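Local coordinates for chromosomal replication initiator protein DnaA (Aquifex aeolicus, PDB 1L8Q) that binds ATP or ADP through its AAA+ domain and probably assembles in its ATP form at the replication origin to initiate chromosome duplication, at residues 77-80 with 81-85; 125-129 with 130-134. All coordinates share one frame; numbering follows the deposited sequence.

Following the chain from the N terminus, helix 73-86 leaves strand 68-72 and holds contact 1 from its second turn almost to its C-terminal end. The chain then runs through helix 89-97 and strand 101-105 into helix 114-129, and contact 2 lies where that helix turns into strand 133-138. Each contact is local and closes only a helical turn or a tight bend; they stand in series, neither nested nor crossing, and the centres of contact 1 and contact 2 are about 22 Å apart. Helix 114-129 relates the two: its start, at Arg115 and Thr116, packs against the side chains of contact 1, while its last turn belongs to contact 2, which joins it to the parallel sheet of the AAA+ domain.

Contact 1. Residues 77-80 with 81-85; sequences AQAM and VEHLK
Selenomethionine Met80 and Val81 cross each other at a slant on helix 73-86 of the AAA+ domain, in a two-turn stretch of alpha-helix held by backbone N-H groups bonded to the carbonyl four residues earlier. Val81 N gives its hydrogen to Ala77 O at 3.2 Å, and Glu82 N and Leu84 N bond in the same way to Gln78 O and Met80 O.

The tight side is built on Met80. Its chain bends at chi2 (65°), which swings the terminal methyl round until Met80 CE lies 3.6 Å from Val81 CG2. That branch of Val81 sits beside its own backbone N because CG1 takes the place anti to the N (chi1 -176°), and so it points back down the helix. On the following turn Met80 SE stands a looser 4.5 Å from Leu84 CB. From helix 114-129 Arg115 packs on Met80 and Leu84, and Thr116 on Ala77 and Met80; Phe92 of helix 89-97 also touches Met80. Val81, Arg115 and Thr116 all bind single-stranded DNA, so Met80 packs among residues of that site.

Round the helix His83 turns to helix 89-97, where its ring meets that of Phe92 with the planes at about 55° and also touches Glu91 and Met95. An alanine here would remove the imidazole, and Phe92, Glu91 and Met95 would probably be left facing a gap between the two helices.

The solvent side is slack by comparison. Gln78 and Glu82, one turn apart, are both exposed, and their side chains come no closer than 4.2 Å, between Gln78 CG and Glu82 OE1. The second carboxylate oxygen, Glu82 OE2, lies 3.8 Å from Gln78 O.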
ATOM      1  N   ALA A  77      14.210   9.734 -10.920  1.00 22.19           N
ATOM      2  CA  ALA A  77      14.580  11.072 -10.493  1.00 22.61           C
ATOM      3  C   ALA A  77      16.021  11.119 -10.016  1.00 22.71           C
ATOM      4  O   ALA A  77      16.789  12.020 -10.360  1.00 22.52           O
ATOM      5  CB  ALA A  77      13.645  11.552  -9.383  1.00 22.28           C
ATOM      6  N   GLN A  78      16.371  10.142  -9.208  1.00 22.97           N
ATOM      7  CA  GLN A  78      17.684  10.071  -8.628  1.00 23.48           C
ATOM      8  C   GLN A  78      18.728   9.818  -9.714  1.00 22.52           C
ATOM      9  O   GLN A  78      19.803  10.403  -9.708  1.00 22.37           O
ATOM     10  CB  GLN A  78      17.703   8.974  -7.566  1.00 23.95           C
ATOM     11  CG  GLN A  78      18.696   9.193  -6.431  1.00 29.37           C
ATOM     12  CD  GLN A  78      18.165   8.712  -5.053  1.00 36.70           C
ATOM     13  OE1 GLN A  78      17.292   7.826  -4.975  1.00 38.10           O
ATOM     14  NE2 GLN A  78      18.695   9.304  -3.968  1.00 39.25           N
ATOM     15  N   ALA A  79      18.401   8.957 -10.661  1.00 21.86           N
ATOM     16  CA  ALA A  79      19.333   8.674 -11.741  1.00 21.22           C
ATOM     17  C   ALA A  79      19.542   9.893 -12.661  1.00 21.19           C
ATOM     18  O   ALA A  79      20.662  10.127 -13.139  1.00 20.49           O
ATOM     19  CB  ALA A  79      18.888   7.457 -12.530  1.00 20.62           C
HETATM   20  N   MSE A  80      18.477  10.676 -12.892  1.00 21.03           N
HETATM   21  CA  MSE A  80      18.611  11.815 -13.772  1.00 21.50           C
HETATM   22  C   MSE A  80      19.468  12.910 -13.156  1.00 21.40           C
HETATM   23  O   MSE A  80      20.291  13.511 -13.845  1.00 21.51           O
HETATM   24  CB  MSE A  80      17.262  12.296 -14.352  1.00 21.59           C
HETATM   25  CG  MSE A  80      16.710  13.558 -13.813  1.00 23.79           C
HETATM   26 SE   MSE A  80      17.704  15.186 -14.157  1.00 27.39          SE
HETATM   27  CE  MSE A  80      16.868  16.181 -12.721  1.00 25.47           C
ATOM     28  N   VAL A  81      19.344  13.110 -11.852  1.00 21.43           N
ATOM     29  CA  VAL A  81      20.181  14.091 -11.154  1.00 21.78           C
ATOM     30  C   VAL A  81      21.659  13.669 -11.122  1.00 21.71           C
ATOM     31  O   VAL A  81      22.557  14.508 -11.128  1.00 21.59           O
ATOM     32  CB  VAL A  81      19.686  14.332  -9.717  1.00 21.79           C
ATOM     33  CG1 VAL A  81      20.492  15.394  -9.057  1.00 21.55           C
ATOM     34  CG2 VAL A  81      18.230  14.753  -9.742  1.00 23.34           C
ATOM     35  N   GLU A  82      21.895  12.362 -11.081  1.00 21.61           N
ATOM     36  CA  GLU A  82      23.246  11.820 -11.063  1.00 21.72           C
ATOM     37  C   GLU A  82      23.952  12.019 -12.407  1.00 20.78           C
ATOM     38  O   GLU A  82      25.111  12.440 -12.457  1.00 19.99           O
ATOM     39  CB  GLU A  82      23.221  10.329 -10.702  1.00 22.38           C
ATOM     40  CG  GLU A  82      23.545  10.028  -9.242  1.00 25.70           C
ATOM     41  CD  GLU A  82      22.918   8.720  -8.738  1.00 31.09           C
ATOM     42  OE1 GLU A  82      22.749   8.566  -7.497  1.00 31.81           O
ATOM     43  OE2 GLU A  82      22.594   7.839  -9.577  1.00 32.45           O
ATOM     44  N   HIS A  83      23.247  11.709 -13.488  1.00 20.12           N
ATOM     45  CA  HIS A  83      23.801  11.872 -14.820  1.00 19.64           C
ATOM     46  C   HIS A  83      24.048  13.336 -15.098  1.00 19.33           C
ATOM     47  O   HIS A  83      25.053  13.694 -15.724  1.00 19.01           O
ATOM     48  CB  HIS A  83      22.882  11.260 -15.888  1.00 19.39           C
ATOM     49  CG  HIS A  83      22.840   9.767 -15.854  1.00 19.50           C
ATOM     50  ND1 HIS A  83      23.382   8.985 -16.850  1.00 20.05           N
ATOM     51  CD2 HIS A  83      22.348   8.909 -14.925  1.00 18.67           C
ATOM     52  CE1 HIS A  83      23.206   7.710 -16.548  1.00 18.10           C
ATOM     53  NE2 HIS A  83      22.586   7.638 -15.383  1.00 16.09           N
ATOM     54  N   LEU A  84      23.151  14.181 -14.597  1.00 19.48           N
ATOM     55  CA  LEU A  84      23.252  15.622 -14.818  1.00 19.87           C
ATOM     56  C   LEU A  84      24.515  16.213 -14.227  1.00 19.87           C
ATOM     57  O   LEU A  84      25.145  17.054 -14.840  1.00 19.86           O
ATOM     58  CB  LEU A  84      22.045  16.353 -14.263  1.00 20.10           C
ATOM     59  CG  LEU A  84      22.102  17.869 -14.460  1.00 19.97           C
ATOM     60  CD1 LEU A  84      21.856  18.217 -15.914  1.00 19.33           C
ATOM     61  CD2 LEU A  84      21.066  18.539 -13.571  1.00 20.44           C
ATOM     62  N   LYS A  85      24.902  15.760 -13.046  1.00 19.99           N
ATOM     63  CA  LYS A  85      26.118  16.281 -12.443  1.00 20.92           C
ATOM     64  C   LYS A  85      27.387  15.623 -12.982  1.00 20.58           C
ATOM     65  O   LYS A  85      28.462  16.221 -12.957  1.00 20.68           O
ATOM     66  CB  LYS A  85      26.056  16.170 -10.930  1.00 21.16           C
ATOM     67  CG  LYS A  85      24.670  16.325 -10.414  1.00 24.46           C
ATOM     68  CD  LYS A  85      24.611  17.285  -9.235  1.00 30.13           C
ATOM     69  CE  LYS A  85      24.080  18.651  -9.651  1.00 31.95           C
ATOM     70  NZ  LYS A  85      23.339  19.328  -8.527  1.00 32.69           N
TER

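Contact 2. Residues 125-129 with 130-134; sequences NTLYL and LEKQI
Leu127 and Lys132 grip each other across a Schellman motif that ends helix 114-129 and sends the chain into strand 133-138, within a beta-alpha-beta unit of the AAA+ domain. Lys132 N bonds back to Leu127 O at 2.6 Å, and Glu131 N reaches Tyr128 O at 2.8 Å from well above the carbonyl plane. The positive phi of Glu131 (57°) turns the chain for both bonds.

Over this turn the side chains of Leu127 and Lys132 cross at about a right angle, with Leu127 CB 3.7 Å from Lys132 CB and the methyl Leu127 CD2 close by. Beside them Thr126 and Leu130 point the same way; the hydroxyl of Thr126 is bonded to His122 O, which leaves its methyl for Leu130.

Farther out, Lys132 carries its amine away to a salt bridge with Asp100, and Leu127 packs on Val99 and Leu102, next to and within strand 101-105. Backbone bonds of Gln133 with Asp100 and Leu102, and of Ile134 with Ile40, seat the new strand between its neighbours. From there Ile134 CD1 reaches back to 4.2 Å from Leu127 CB.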
ATOM      1  N   ASN A 125       7.120  12.128 -24.921  1.00 25.27           N
ATOM      2  CA  ASN A 125       6.827  12.554 -26.287  1.00 25.80           C
ATOM      3  C   ASN A 125       7.567  11.719 -27.339  1.00 25.18           C
ATOM      4  O   ASN A 125       6.973  11.268 -28.320  1.00 25.18           O
ATOM      5  CB  ASN A 125       7.192  14.023 -26.479  1.00 26.56           C
ATOM      6  CG  ASN A 125       5.999  14.913 -26.503  1.00 29.58           C
ATOM      7  OD1 ASN A 125       5.703  15.559 -27.526  1.00 33.56           O
ATOM      8  ND2 ASN A 125       5.280  14.970 -25.376  1.00 32.44           N
ATOM      9  N   THR A 126       8.868  11.537 -27.143  1.00 24.20           N
ATOM     10  CA  THR A 126       9.674  10.815 -28.113  1.00 23.59           C
ATOM     11  C   THR A 126       9.128   9.413 -28.304  1.00 23.33           C
ATOM     12  O   THR A 126       8.802   9.006 -29.421  1.00 23.38           O
ATOM     13  CB  THR A 126      11.155  10.738 -27.665  1.00 23.51           C
ATOM     14  OG1 THR A 126      11.750  12.035 -27.731  1.00 23.21           O
ATOM     15  CG2 THR A 126      11.961   9.933 -28.655  1.00 21.89           C
ATOM     16  N   LEU A 127       9.038   8.664 -27.215  1.00 22.68           N
ATOM     17  CA  LEU A 127       8.525   7.319 -27.310  1.00 22.44           C
ATOM     18  C   LEU A 127       7.151   7.356 -27.966  1.00 23.13           C
ATOM     19  O   LEU A 127       6.823   6.514 -28.810  1.00 23.15           O
ATOM     20  CB  LEU A 127       8.445   6.683 -25.941  1.00 21.84           C
ATOM     21  CG  LEU A 127       9.798   6.453 -25.273  1.00 20.64           C
ATOM     22  CD1 LEU A 127       9.624   5.788 -23.934  1.00 18.13           C
ATOM     23  CD2 LEU A 127      10.708   5.616 -26.163  1.00 18.97           C
ATOM     24  N   TYR A 128       6.362   8.360 -27.606  1.00 23.29           N
ATOM     25  CA  TYR A 128       5.006   8.471 -28.115  1.00 23.63           C
ATOM     26  C   TYR A 128       4.972   8.704 -29.642  1.00 24.07           C
ATOM     27  O   TYR A 128       4.249   8.012 -30.371  1.00 24.00           O
ATOM     28  CB  TYR A 128       4.247   9.563 -27.357  1.00 23.26           C
ATOM     29  CG  TYR A 128       2.803   9.659 -27.719  1.00 23.09           C
ATOM     30  CD1 TYR A 128       1.856   8.875 -27.080  1.00 23.89           C
ATOM     31  CD2 TYR A 128       2.374  10.540 -28.692  1.00 22.34           C
ATOM     32  CE1 TYR A 128       0.533   8.956 -27.405  1.00 21.89           C
ATOM     33  CE2 TYR A 128       1.058  10.621 -29.024  1.00 23.66           C
ATOM     34  CZ  TYR A 128       0.137   9.821 -28.374  1.00 23.98           C
ATOM     35  OH  TYR A 128      -1.197   9.906 -28.704  1.00 27.64           O
ATOM     36  N   LEU A 129       5.763   9.659 -30.122  1.00 24.27           N
ATOM     37  CA  LEU A 129       5.783   9.969 -31.545  1.00 24.70           C
ATOM     38  C   LEU A 129       6.275   8.774 -32.334  1.00 24.68           C
ATOM     39  O   LEU A 129       6.039   8.675 -33.521  1.00 24.79           O
ATOM     40  CB  LEU A 129       6.678  11.185 -31.829  1.00 25.02           C
ATOM     41  CG  LEU A 129       6.144  12.561 -31.399  1.00 25.17           C
ATOM     42  CD1 LEU A 129       7.196  13.653 -31.624  1.00 23.77           C
ATOM     43  CD2 LEU A 129       4.860  12.884 -32.129  1.00 24.29           C
ATOM     44  N   LEU A 130       6.974   7.871 -31.662  1.00 24.99           N
ATOM     45  CA  LEU A 130       7.516   6.686 -32.309  1.00 24.99           C
ATOM     46  C   LEU A 130       6.603   5.495 -32.077  1.00 25.15           C
ATOM     47  O   LEU A 130       6.910   4.372 -32.478  1.00 25.06           O
ATOM     48  CB  LEU A 130       8.907   6.380 -31.753  1.00 25.16           C
ATOM     49  CG  LEU A 130      10.007   7.412 -32.051  1.00 25.62           C
ATOM     50  CD1 LEU A 130      11.191   7.239 -31.109  1.00 25.50           C
ATOM     51  CD2 LEU A 130      10.453   7.324 -33.492  1.00 24.29           C
ATOM     52  N   GLU A 131       5.470   5.745 -31.431  1.00 25.13           N
ATOM     53  CA  GLU A 131       4.545   4.685 -31.087  1.00 25.38           C
ATOM     54  C   GLU A 131       5.218   3.609 -30.242  1.00 24.66           C
ATOM     55  O   GLU A 131       5.019   2.425 -30.467  1.00 24.61           O
ATOM     56  CB  GLU A 131       3.921   4.071 -32.339  1.00 26.03           C
ATOM     57  CG  GLU A 131       2.950   5.007 -33.056  1.00 29.27           C
ATOM     58  CD  GLU A 131       2.295   4.367 -34.273  1.00 32.44           C
ATOM     59  OE1 GLU A 131       3.028   3.974 -35.215  1.00 33.76           O
ATOM     60  OE2 GLU A 131       1.050   4.259 -34.291  1.00 32.54           O
ATOM     61  N   LYS A 132       6.027   4.037 -29.281  1.00 24.12           N
ATOM     62  CA  LYS A 132       6.663   3.113 -28.338  1.00 23.74           C
ATOM     63  C   LYS A 132       5.778   3.035 -27.101  1.00 23.46           C
ATOM     64  O   LYS A 132       5.172   4.040 -26.697  1.00 23.42           O
ATOM     65  CB  LYS A 132       8.063   3.589 -27.970  1.00 23.55           C
ATOM     66  CG  LYS A 132       9.019   3.505 -29.105  1.00 23.16           C
ATOM     67  CD  LYS A 132       8.881   2.164 -29.796  1.00 23.92           C
ATOM     68  CE  LYS A 132       9.919   1.980 -30.911  1.00 24.44           C
ATOM     69  NZ  LYS A 132       9.787   0.645 -31.566  1.00 23.56           N
ATOM     70  N   GLN A 133       5.688   1.850 -26.508  1.00 22.53           N
ATOM     71  CA  GLN A 133       4.730   1.625 -25.437  1.00 21.83           C
ATOM     72  C   GLN A 133       5.177   2.205 -24.122  1.00 21.37           C
ATOM     73  O   GLN A 133       6.316   2.027 -23.703  1.00 21.47           O
ATOM     74  CB  GLN A 133       4.435   0.133 -25.279  1.00 21.82           C
ATOM     75  CG  GLN A 133       3.370  -0.188 -24.237  1.00 23.43           C
ATOM     76  CD  GLN A 133       1.956   0.205 -24.695  1.00 25.91           C
ATOM     77  OE1 GLN A 133       1.472  -0.276 -25.721  1.00 27.23           O
ATOM     78  NE2 GLN A 133       1.310   1.076 -23.942  1.00 25.94           N
ATOM     79  N   ILE A 134       4.268   2.900 -23.467  1.00 21.03           N
ATOM     80  CA  ILE A 134       4.533   3.454 -22.165  1.00 20.50           C
ATOM     81  C   ILE A 134       3.515   2.882 -21.209  1.00 21.03           C
ATOM     82  O   ILE A 134       2.322   2.876 -21.501  1.00 21.00           O
ATOM     83  CB  ILE A 134       4.383   4.959 -22.201  1.00 20.45           C
ATOM     84  CG1 ILE A 134       5.362   5.575 -23.207  1.00 20.09           C
ATOM     85  CG2 ILE A 134       4.590   5.540 -20.815  1.00 19.53           C
ATOM     86  CD1 ILE A 134       4.955   6.966 -23.665  1.00 19.77           C
TER